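Local coordinates for acyl-CoA hydrolase (PDB 1Y7U), which probably hydrolyses the thioester bond of long-chain fatty acyl-CoAs, binding coenzyme A between the hotdog folds of neighbouring subunits, at residues Asp33-Phe38 with Val76-Cys81; Ala65-Val70 with Ser118-Val123; Ile89-Thr94 with Pro135-Asp140. One frame throughout, in Å; residues are numbered along the deposited sequence.

Interaction 1 (Asp33-Phe38 with Val76-Cys81); sequences DHNTLF and VRSSDC. With COA (coenzyme A), chain J; SO4 (sulfate ion), chain E.
Asn35 to Leu37 meet Val76 to Ser78 where two loops of the hotdog fold come together, one leading into the central helix 39-58, the other joining strands 61-71 and 81-91. The close-packed side lies at Leu37 and Val76. Leu37 N gives its hydrogen to Val76 O at 3.0 Å, and Leu37 CD1 rests on Val76 CG1 (3.7 Å), two branched apolar chains suited to a buried position. Pantetheine passes beside them: a chi1 of -178° swings the Thr36 hydroxyl to the far side from its own N, where OG1 donates to O5P of coenzyme A at 3.1 Å, while the other end of that cofactor is held by a second subunit.

Toward solvent the contact turns polar. Arg77, extended from CG to NE, crosses the Asn35 side chain at about a right angle. Its NH1 is the looser part, with two weak, bent bonds to His34 O and Asn35 O, whereas NE (176°) and NH2 (165°) point nearly straight at O1 and O3 of a sulfate, probably from the crystallisation liquor. Asp80 OD2 takes the Arg77 N-H, closing the type I turn from Arg77 to Asp80 together with the Asp80 N to Arg77 O bond. Asn35 is polar but well bonded, one amide oxygen serving two donors: Ser78 OG at 3.1 Å and Ser78 N at 3.2 Å reach Asn35 OD1 from opposite faces of its plane.

Interaction 2 (Ala65-Val70 with Ser118-Val123); sequences ASMDWV and SFVTFV. With COA (coenzyme A), chain F.
Ser66 and Thr121 form a hydrogen-bonded pair, and Met67 and Val120 a non-hydrogen-bonded one, in strands whose axes approach to 4.8 Å and run antiparallel at 174°, within the curved sheet of the hotdog fold. The pairing opens with a classic beta bulge: Ala65 N (2.7 Å) and Ser66 N (3.3 Å) both donate to Thr121 O, from the same face of its carbonyl plane. Thr121 N answers to Ser66 O, and Asp68 N to Phe119 O.

Met67 and Val120 are apolar and share one face of the sheet, where Met67 and Phe122 pack on the central helix 39-58. Met67, a selenomethionine, bends at chi2 (-72°), which brings its SE to 3.9 Å from Val120 CG2; a long flexible chain suits a site where helix, sheet and a second subunit all meet. Farther along, Ser118 OG weakly holds Asp68 O, and the Asp68 carboxylate turns to Arg154 of helix 142-170 in a salt bridge.

The other face, bearing Ser66 and Thr121, belongs to the coenzyme A pocket. A water lies between their hydroxyls, 2.7 Å from Ser66 OG and 2.8 Å from Thr121 OG1, while Thr121 turns its methyl CG2 to the adenine. Both residues are small, consistent with the base lying close to the sheet: Thr121 CG2 is 3.5 Å from N3A of coenzyme A, and Ser66 OG 3.3 Å from N1A.

Interaction 3 (Ile89-Thr94 with Pro135-Asp140); sequences IWTGRT and PRVIPD. With COA (coenzyme A), chain F.
The end of hotdog strand 81-91, where it runs into the phosphate-binding turn of the coenzyme A pocket, is flanked by the short strand 136-138, with Thr91 and Val137 facing each other. The two strands run roughly antiparallel (156°), but their short axes approach only to 6.1 Å, too far for regular sheet pairing, and side chains do the joining. Thr91 OG1 takes a weak bond from Val137 N at 3.3 Å; the hydroxyl sits between the backbone N and the carbonyl carbon (chi1 44°), facing the neighbouring strand. A water lies 2.9 Å from Pro135 O, which is hydrogen-bonded to His57 NE2. Val137, branched and buried, lays CB over Ile89 O at 3.8 Å, so the apolar residue packs against the backbone of Ile89 while threonine supplies the polar link.

Beyond Thr91 the chain turns to the 3'-phosphate of coenzyme A. Gly92, with no side chain in the way, lets the phosphate come close to bare backbone, its CA 3.2 Å from oxygen O7A. Arg93 N makes a weak bond to the same oxygen, and the positive charge of Arg93 may favour the phosphate. Thr94 N adds to the grip, its hydrogen shared between O7A and O8A, each 3.1 Å away.

Overall arrangement
Interaction 2 is the core contact, a true sheet pairing near the centre of the chain; interactions 1 and 3 lie partly buried, on opposite sides of that centre. Their chemistry follows: backbone bonds and a split between apolar and pocket faces in 65-70 with 118-123, a backbone bond plus side-chain amide, hydroxyl and guanidinium contacts between loops in 33-38 with 76-81, and a sparse side-chain link in 89-94 with 135-140. Interactions 2 and 3 reach the same sheet and touch, Phe119 packing on Ile89 and Val123 on Thr94, and they share one coenzyme A, at its adenine and 3'-phosphate. Interaction 1, about 24 Å from interaction 2 between centres, instead meets the pantetheine end of another coenzyme A.

Interaction 1 (Asp33-Phe38 with Val76-Cys81)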
# COMPACT_ATOMS: atom_id res chain seq x y z
N ASP A 33 -15.66 10.12 3.58
CA ASP A 33 -16.95 9.89 4.22
C ASP A 33 -18.19 10.12 3.35
O ASP A 33 -19.25 9.55 3.61
CB ASP A 33 -17.02 10.79 5.45
CG ASP A 33 -15.81 11.74 5.54
OD1 ASP A 33 -14.77 11.35 6.10
OD2 ASP A 33 -15.91 12.88 5.04
N HIS A 34 -18.06 10.95 2.32
CA HIS A 34 -19.17 11.26 1.43
C HIS A 34 -19.12 10.46 0.15
O HIS A 34 -19.79 10.81 -0.83
CB HIS A 34 -19.19 12.74 1.07
CG HIS A 34 -19.68 13.61 2.18
ND1 HIS A 34 -18.84 14.38 2.95
CD2 HIS A 34 -20.93 13.80 2.67
CE1 HIS A 34 -19.55 15.01 3.87
NE2 HIS A 34 -20.82 14.67 3.72
N ASN A 35 -18.35 9.38 0.15
CA ASN A 35 -18.21 8.55 -1.04
C ASN A 35 -17.72 9.37 -2.23
O ASN A 35 -18.37 9.44 -3.27
CB ASN A 35 -19.52 7.86 -1.39
CG ASN A 35 -19.43 7.04 -2.67
OD1 ASN A 35 -18.51 6.24 -2.84
ND2 ASN A 35 -20.38 7.25 -3.58
N THR A 36 -16.58 10.02 -2.05
CA THR A 36 -15.96 10.79 -3.11
C THR A 36 -14.48 10.72 -2.78
O THR A 36 -14.09 10.63 -1.61
CB THR A 36 -16.45 12.26 -3.14
OG1 THR A 36 -15.82 12.94 -4.23
CG2 THR A 36 -16.10 12.97 -1.85
N LEU A 37 -13.65 10.73 -3.82
CA LEU A 37 -12.21 10.66 -3.64
C LEU A 37 -11.67 11.82 -2.83
O LEU A 37 -12.25 12.90 -2.81
CB LEU A 37 -11.51 10.67 -4.99
CG LEU A 37 -11.49 9.43 -5.89
CD1 LEU A 37 -10.88 9.84 -7.22
CD2 LEU A 37 -10.67 8.31 -5.25
N PHE A 38 -10.55 11.57 -2.15
CA PHE A 38 -9.89 12.63 -1.42
C PHE A 38 -9.23 13.42 -2.54
O PHE A 38 -8.79 12.84 -3.54
CB PHE A 38 -8.81 12.06 -0.51
CG PHE A 38 -9.33 11.37 0.70
CD1 PHE A 38 -9.38 9.98 0.76
CD2 PHE A 38 -9.76 12.10 1.81
CE1 PHE A 38 -9.84 9.33 1.90
CE2 PHE A 38 -10.23 11.45 2.95
CZ PHE A 38 -10.26 10.06 2.99
N VAL A 76 -15.96 12.28 -7.68
CA VAL A 76 -15.67 11.01 -8.32
C VAL A 76 -16.02 10.00 -7.24
O VAL A 76 -15.35 9.92 -6.21
CB VAL A 76 -14.20 10.89 -8.66
CG1 VAL A 76 -13.93 9.55 -9.32
CG2 VAL A 76 -13.80 12.05 -9.55
N ARG A 77 -17.08 9.23 -7.47
CA ARG A 77 -17.54 8.26 -6.49
C ARG A 77 -17.13 6.82 -6.78
O ARG A 77 -16.44 6.55 -7.76
CB ARG A 77 -19.06 8.36 -6.37
CG ARG A 77 -19.51 9.77 -6.05
CD ARG A 77 -21.00 9.98 -6.20
NE ARG A 77 -21.39 11.37 -5.94
CZ ARG A 77 -21.21 12.00 -4.78
NH1 ARG A 77 -20.64 11.38 -3.75
NH2 ARG A 77 -21.59 13.26 -4.65
N SER A 78 -17.54 5.91 -5.91
CA SER A 78 -17.22 4.49 -6.05
C SER A 78 -17.88 3.90 -7.29
O SER A 78 -17.38 2.95 -7.87
CB SER A 78 -17.70 3.73 -4.82
OG SER A 78 -19.11 3.81 -4.72
N SER A 79 -19.02 4.46 -7.67
CA SER A 79 -19.75 4.00 -8.85
C SER A 79 -19.04 4.47 -10.10
O SER A 79 -19.43 4.13 -11.22
CB SER A 79 -21.17 4.55 -8.83
OG SER A 79 -21.17 5.94 -8.51
N ASP A 80 -18.01 5.28 -9.91
CA ASP A 80 -17.26 5.81 -11.03
C ASP A 80 -16.01 5.05 -11.39
O ASP A 80 -15.65 4.04 -10.79
CB ASP A 80 -16.86 7.26 -10.79
CG ASP A 80 -18.01 8.21 -10.94
OD1 ASP A 80 -18.79 8.04 -11.90
OD2 ASP A 80 -18.11 9.13 -10.10
N CYS A 81 -15.33 5.60 -12.38
CA CYS A 81 -14.12 5.05 -12.92
C CYS A 81 -13.31 6.29 -13.32
O CYS A 81 -13.85 7.19 -13.95
CB CYS A 81 -14.53 4.21 -14.12
SG CYS A 81 -13.22 3.54 -15.06
N1A COA J . -13.33 26.38 -4.81
C2A COA J . -13.52 26.86 -3.60
N3A COA J . -14.76 26.91 -3.17
C4A COA J . -15.76 26.54 -3.90
C5A COA J . -15.55 26.05 -5.08
C6A COA J . -14.33 25.97 -5.54
N6A COA J . -14.08 25.49 -6.71
N7A COA J . -16.67 25.73 -5.57
C8A COA J . -17.56 25.99 -4.68
N9A COA J . -17.02 26.51 -3.62
C1B COA J . -17.64 27.06 -2.40
C2B COA J . -18.50 28.21 -2.64
O2B COA J . -17.71 29.30 -2.48
C3B COA J . -19.36 28.19 -1.47
O3B COA J . -18.63 28.74 -0.44
P3B COA J . -19.25 29.54 0.69
O7A COA J . -18.43 29.64 1.78
O8A COA J . -20.48 29.00 1.05
O9A COA J . -19.36 30.87 0.37
C4B COA J . -19.64 26.76 -1.35
O4B COA J . -18.51 26.18 -1.81
C5B COA J . -20.50 26.37 -2.51
O5B COA J . -21.83 26.60 -2.39
P1A COA J . -22.60 25.93 -3.45
O1A COA J . -22.54 26.72 -4.61
O2A COA J . -23.86 25.68 -2.89
O3A COA J . -21.84 24.65 -3.75
P2A COA J . -21.88 23.97 -5.12
O4A COA J . -21.56 24.76 -6.28
O5A COA J . -22.76 22.86 -5.28
O6A COA J . -20.50 23.39 -5.11
CBP COA J . -19.06 21.65 -4.25
CCP COA J . -20.17 22.62 -4.03
CDP COA J . -17.76 22.27 -3.96
CEP COA J . -19.35 20.69 -3.19
CAP COA J . -18.97 20.90 -5.55
OAP COA J . -18.15 21.61 -6.38
C9P COA J . -18.36 19.56 -5.46
O9P COA J . -18.98 18.52 -4.84
N8P COA J . -17.20 19.44 -5.95
C7P COA J . -16.51 18.23 -5.85
C6P COA J . -15.58 18.11 -4.68
C5P COA J . -15.22 16.71 -4.47
O5P COA J . -15.90 16.00 -3.88
N4P COA J . -14.17 16.28 -5.01
C3P COA J . -13.07 15.75 -4.33
C2P COA J . -12.26 15.07 -5.38
S1P COA J . -13.26 14.46 -6.69
S SO4 E . -23.35 14.20 -8.25
O1 SO4 E . -22.79 12.81 -8.26
O2 SO4 E . -24.70 14.20 -8.91
O3 SO4 E . -23.44 14.65 -6.82
O4 SO4 E . -22.49 15.16 -9.02

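Interaction 2 (Ala65-Val70 with Ser118-Val123)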
# COMPACT_ATOMS: atom_id res chain seq x y z
N ALA A 65 8.32 20.77 -10.45
CA ALA A 65 8.54 22.13 -9.97
C ALA A 65 7.29 22.80 -9.41
O ALA A 65 7.37 23.53 -8.43
CB ALA A 65 9.12 22.99 -11.09
N SER A 66 6.15 22.56 -10.03
CA SER A 66 4.95 23.19 -9.53
C SER A 66 3.66 22.54 -9.99
O SER A 66 3.63 21.76 -10.94
CB SER A 66 4.93 24.67 -9.93
OG SER A 66 4.78 24.81 -11.34
N MSE A 67 2.58 22.87 -9.29
CA MSE A 67 1.25 22.39 -9.60
C MSE A 67 0.40 23.64 -9.78
O MSE A 67 0.43 24.54 -8.94
CB MSE A 67 0.69 21.57 -8.44
CG MSE A 67 0.45 20.10 -8.74
SE MSE A 67 -1.05 19.73 -9.91
CE MSE A 67 -1.07 17.80 -9.73
N ASP A 68 -0.35 23.72 -10.88
CA ASP A 68 -1.21 24.87 -11.09
C ASP A 68 -2.44 24.66 -10.19
O ASP A 68 -2.73 23.54 -9.80
CB ASP A 68 -1.64 24.95 -12.55
CG ASP A 68 -1.87 26.37 -13.01
OD1 ASP A 68 -0.92 26.96 -13.56
OD2 ASP A 68 -2.98 26.89 -12.81
N TRP A 69 -3.18 25.72 -9.87
CA TRP A 69 -4.33 25.49 -9.01
C TRP A 69 -5.27 24.46 -9.64
O TRP A 69 -5.33 24.33 -10.86
CB TRP A 69 -5.06 26.79 -8.71
CG TRP A 69 -5.47 27.55 -9.90
CD1 TRP A 69 -6.34 27.15 -10.87
CD2 TRP A 69 -5.10 28.89 -10.22
NE1 TRP A 69 -6.54 28.16 -11.78
CE2 TRP A 69 -5.78 29.25 -11.40
CE3 TRP A 69 -4.25 29.84 -9.62
CZ2 TRP A 69 -5.65 30.50 -12.00
CZ3 TRP A 69 -4.12 31.09 -10.21
CH2 TRP A 69 -4.82 31.41 -11.39
N VAL A 70 -5.98 23.73 -8.80
CA VAL A 70 -6.89 22.70 -9.28
C VAL A 70 -8.28 22.82 -8.67
O VAL A 70 -8.42 22.90 -7.45
CB VAL A 70 -6.37 21.28 -8.93
CG1 VAL A 70 -7.37 20.25 -9.37
CG2 VAL A 70 -5.05 21.01 -9.60
N SER A 118 -5.39 20.45 -15.07
CA SER A 118 -4.35 21.29 -14.51
C SER A 118 -3.08 21.18 -15.33
O SER A 118 -3.01 20.43 -16.30
CB SER A 118 -4.07 20.88 -13.06
OG SER A 118 -3.27 21.85 -12.41
N PHE A 119 -2.08 21.96 -14.94
CA PHE A 119 -0.80 21.94 -15.62
C PHE A 119 0.23 21.69 -14.54
O PHE A 119 0.20 22.32 -13.49
CB PHE A 119 -0.51 23.27 -16.30
CG PHE A 119 -1.47 23.62 -17.39
CD1 PHE A 119 -2.74 24.09 -17.08
CD2 PHE A 119 -1.12 23.46 -18.73
CE1 PHE A 119 -3.65 24.42 -18.10
CE2 PHE A 119 -2.01 23.78 -19.74
CZ PHE A 119 -3.28 24.25 -19.43
N VAL A 120 1.13 20.75 -14.80
CA VAL A 120 2.16 20.45 -13.83
C VAL A 120 3.46 20.81 -14.51
O VAL A 120 3.68 20.46 -15.67
CB VAL A 120 2.16 18.96 -13.44
CG1 VAL A 120 3.01 18.76 -12.19
CG2 VAL A 120 0.74 18.48 -13.20
N THR A 121 4.32 21.53 -13.81
CA THR A 121 5.59 21.94 -14.40
C THR A 121 6.71 21.04 -13.92
O THR A 121 6.86 20.81 -12.71
CB THR A 121 5.92 23.40 -14.03
OG1 THR A 121 4.83 24.25 -14.43
CG2 THR A 121 7.19 23.86 -14.72
N PHE A 122 7.50 20.52 -14.86
CA PHE A 122 8.63 19.66 -14.54
C PHE A 122 9.94 20.25 -15.07
O PHE A 122 9.95 20.95 -16.08
CB PHE A 122 8.44 18.26 -15.14
CG PHE A 122 7.42 17.41 -14.42
CD1 PHE A 122 6.07 17.51 -14.73
CD2 PHE A 122 7.82 16.54 -13.42
CE1 PHE A 122 5.12 16.75 -14.05
CE2 PHE A 122 6.89 15.77 -12.73
CZ PHE A 122 5.54 15.88 -13.05
N VAL A 123 11.04 19.97 -14.38
CA VAL A 123 12.35 20.46 -14.80
C VAL A 123 13.29 19.27 -14.96
O VAL A 123 13.48 18.48 -14.04
CB VAL A 123 12.99 21.40 -13.75
CG1 VAL A 123 14.43 21.73 -14.15
CG2 VAL A 123 12.17 22.67 -13.64
N1A COA F . 7.29 26.93 -11.14
C2A COA F . 7.42 26.69 -12.46
N3A COA F . 8.66 26.60 -13.02
C4A COA F . 9.74 26.75 -12.28
C5A COA F . 9.62 26.95 -10.95
C6A COA F . 8.38 27.04 -10.35
N6A COA F . 8.20 26.93 -9.03
N7A COA F . 10.83 27.06 -10.48
C8A COA F . 11.70 26.90 -11.45
N9A COA F . 11.04 26.73 -12.59
C1B COA F . 11.68 26.43 -13.87
C2B COA F . 11.79 27.59 -14.83
O2B COA F . 10.70 27.50 -15.70
C3B COA F . 13.08 27.38 -15.59
O3B COA F . 12.64 27.05 -16.84
P3B COA F . 13.28 27.24 -18.20
O7A COA F . 12.58 26.38 -19.04
O8A COA F . 14.63 26.98 -18.40
O9A COA F . 13.00 28.50 -18.69
C4B COA F . 13.64 26.16 -14.91
O4B COA F . 13.03 26.14 -13.67
C5B COA F . 15.11 26.19 -14.67
O5B COA F . 15.35 26.67 -13.37
P1A COA F . 16.75 27.24 -12.87
O1A COA F . 16.65 28.65 -12.48
O2A COA F . 17.76 27.13 -13.91
O3A COA F . 17.16 26.47 -11.55
P2A COA F . 16.29 26.11 -10.26
O4A COA F . 15.45 27.22 -9.78
O5A COA F . 17.26 25.75 -9.26
O6A COA F . 15.40 24.85 -10.63
CBP COA F . 14.02 24.00 -8.78
CCP COA F . 15.11 23.74 -9.81
CDP COA F . 13.96 25.43 -8.32
CEP COA F . 12.67 23.66 -9.38
CAP COA F . 14.41 23.33 -7.47
OAP COA F . 14.71 24.28 -6.48
C9P COA F . 13.98 21.97 -7.01
O9P COA F . 14.85 20.91 -7.15
N8P COA F . 12.80 21.83 -6.49
C7P COA F . 12.04 20.64 -6.68
C6P COA F . 12.80 19.33 -6.62
C5P COA F . 11.96 18.18 -6.18
O5P COA F . 12.49 17.19 -5.63
N4P COA F . 10.68 18.29 -6.39
C3P COA F . 9.74 17.57 -5.60
C2P COA F . 9.59 18.28 -4.28
S1P COA F . 10.28 17.34 -2.96
O HOH W 1 2.53 24.69 -12.86

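Interaction 3 (Ile89-Thr94 with Pro135-Asp140)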
# COMPACT_ATOMS: atom_id res chain seq x y z
N ILE A 89 2.76 20.30 -23.34
CA ILE A 89 2.26 21.22 -24.37
C ILE A 89 3.13 22.43 -24.51
O ILE A 89 3.24 22.99 -25.59
CB ILE A 89 0.86 21.77 -24.11
CG1 ILE A 89 0.48 21.53 -22.66
CG2 ILE A 89 -0.12 21.23 -25.15
CD1 ILE A 89 -0.42 22.58 -22.14
N TRP A 90 3.74 22.87 -23.41
CA TRP A 90 4.59 24.04 -23.46
C TRP A 90 5.96 23.68 -22.95
O TRP A 90 6.08 22.90 -22.01
CB TRP A 90 3.99 25.15 -22.60
CG TRP A 90 4.81 26.41 -22.53
CD1 TRP A 90 4.66 27.54 -23.28
CD2 TRP A 90 5.91 26.66 -21.64
NE1 TRP A 90 5.60 28.48 -22.91
CE2 TRP A 90 6.38 27.96 -21.91
CE3 TRP A 90 6.55 25.90 -20.65
CZ2 TRP A 90 7.45 28.53 -21.23
CZ3 TRP A 90 7.62 26.47 -19.97
CH2 TRP A 90 8.06 27.77 -20.26
N THR A 91 7.00 24.23 -23.55
CA THR A 91 8.35 23.96 -23.08
C THR A 91 9.18 25.21 -22.98
O THR A 91 9.03 26.13 -23.78
CB THR A 91 9.14 22.98 -23.99
OG1 THR A 91 8.95 23.32 -25.37
CG2 THR A 91 8.72 21.56 -23.71
N GLY A 92 10.03 25.24 -21.97
CA GLY A 92 10.93 26.35 -21.77
C GLY A 92 12.22 25.82 -22.34
O GLY A 92 12.20 25.06 -23.30
N ARG A 93 13.35 26.19 -21.76
CA ARG A 93 14.61 25.69 -22.26
C ARG A 93 14.93 24.41 -21.51
O ARG A 93 15.38 23.40 -22.07
CB ARG A 93 15.72 26.70 -22.00
CG ARG A 93 17.08 26.17 -22.31
CD ARG A 93 18.15 27.05 -21.71
NE ARG A 93 19.43 26.36 -21.72
CZ ARG A 93 20.07 25.96 -20.62
NH1 ARG A 93 19.55 26.20 -19.42
NH2 ARG A 93 21.22 25.32 -20.73
N THR A 94 14.65 24.47 -20.22
CA THR A 94 14.92 23.38 -19.31
C THR A 94 13.68 22.76 -18.69
O THR A 94 13.73 21.64 -18.19
CB THR A 94 15.88 23.91 -18.22
OG1 THR A 94 17.14 23.25 -18.35
CG2 THR A 94 15.30 23.71 -16.84
N PRO A 135 13.73 18.98 -25.40
CA PRO A 135 13.20 19.17 -26.76
C PRO A 135 12.09 20.22 -26.78
O PRO A 135 11.59 20.62 -25.74
CB PRO A 135 12.68 17.78 -27.12
CG PRO A 135 13.61 16.88 -26.39
CD PRO A 135 13.72 17.56 -25.03
N ARG A 136 11.71 20.66 -27.97
CA ARG A 136 10.65 21.65 -28.10
C ARG A 136 9.39 20.84 -28.37
O ARG A 136 9.47 19.75 -28.93
CB ARG A 136 10.94 22.60 -29.26
CG ARG A 136 9.96 23.75 -29.40
CD ARG A 136 10.32 24.69 -30.55
NE ARG A 136 9.32 25.75 -30.75
CZ ARG A 136 9.05 26.72 -29.87
NH1 ARG A 136 9.71 26.78 -28.72
NH2 ARG A 136 8.12 27.62 -30.14
N VAL A 137 8.23 21.35 -27.96
CA VAL A 137 6.99 20.63 -28.20
C VAL A 137 6.35 21.20 -29.45
O VAL A 137 6.52 22.38 -29.74
CB VAL A 137 5.94 20.82 -27.08
CG1 VAL A 137 4.88 19.76 -27.18
CG2 VAL A 137 6.58 20.79 -25.75
N ILE A 138 5.63 20.38 -30.18
CA ILE A 138 4.93 20.87 -31.34
C ILE A 138 3.51 20.32 -31.32
O ILE A 138 3.28 19.12 -31.49
CB ILE A 138 5.67 20.54 -32.69
CG1 ILE A 138 4.71 19.85 -33.67
CG2 ILE A 138 6.93 19.74 -32.43
CD1 ILE A 138 5.33 19.52 -35.02
N PRO A 139 2.54 21.20 -31.04
CA PRO A 139 1.11 20.93 -30.95
C PRO A 139 0.53 20.59 -32.33
O PRO A 139 0.72 21.35 -33.27
CB PRO A 139 0.55 22.24 -30.43
CG PRO A 139 1.71 22.82 -29.62
CD PRO A 139 2.86 22.54 -30.51
N ASP A 140 -0.17 19.47 -32.45
CA ASP A 140 -0.76 19.09 -33.73
C ASP A 140 -2.23 19.48 -33.79
O ASP A 140 -2.62 20.36 -34.54
CB ASP A 140 -0.64 17.59 -33.99
CG ASP A 140 0.78 17.15 -34.31
OD1 ASP A 140 1.64 18.03 -34.48
OD2 ASP A 140 1.02 15.92 -34.40
N1A COA F . 7.29 26.93 -11.14
C2A COA F . 7.42 26.69 -12.46
N3A COA F . 8.66 26.60 -13.02
C4A COA F . 9.74 26.75 -12.28
C5A COA F . 9.62 26.95 -10.95
C6A COA F . 8.38 27.04 -10.35
N6A COA F . 8.20 26.93 -9.03
N7A COA F . 10.83 27.06 -10.48
C8A COA F . 11.70 26.90 -11.45
N9A COA F . 11.04 26.73 -12.59
C1B COA F . 11.68 26.43 -13.87
C2B COA F . 11.79 27.59 -14.83
O2B COA F . 10.70 27.50 -15.70
C3B COA F . 13.08 27.38 -15.59
O3B COA F . 12.64 27.05 -16.84
P3B COA F . 13.28 27.24 -18.20
O7A COA F . 12.58 26.38 -19.04
O8A COA F . 14.63 26.98 -18.40
O9A COA F . 13.00 28.50 -18.69
C4B COA F . 13.64 26.16 -14.91
O4B COA F . 13.03 26.14 -13.67
C5B COA F . 15.11 26.19 -14.67
O5B COA F . 15.35 26.67 -13.37
P1A COA F . 16.75 27.24 -12.87
O1A COA F . 16.65 28.65 -12.48
O2A COA F . 17.76 27.13 -13.91
O3A COA F . 17.16 26.47 -11.55
P2A COA F . 16.29 26.11 -10.26
O4A COA F . 15.45 27.22 -9.78
O5A COA F . 17.26 25.75 -9.26
O6A COA F . 15.40 24.85 -10.63
CBP COA F . 14.02 24.00 -8.78
CCP COA F . 15.11 23.74 -9.81
CDP COA F . 13.96 25.43 -8.32
CEP COA F . 12.67 23.66 -9.38
CAP COA F . 14.41 23.33 -7.47
OAP COA F . 14.71 24.28 -6.48
C9P COA F . 13.98 21.97 -7.01
O9P COA F . 14.85 20.91 -7.15
N8P COA F . 12.80 21.83 -6.49
C7P COA F . 12.04 20.64 -6.68
C6P COA F . 12.80 19.33 -6.62
C5P COA F . 11.96 18.18 -6.18
O5P COA F . 12.49 17.19 -5.63
N4P COA F . 10.68 18.29 -6.39
C3P COA F . 9.74 17.57 -5.60
C2P COA F . 9.59 18.28 -4.28
S1P COA F . 10.28 17.34 -2.96
O HOH W 2 11.93 23.42 -25.11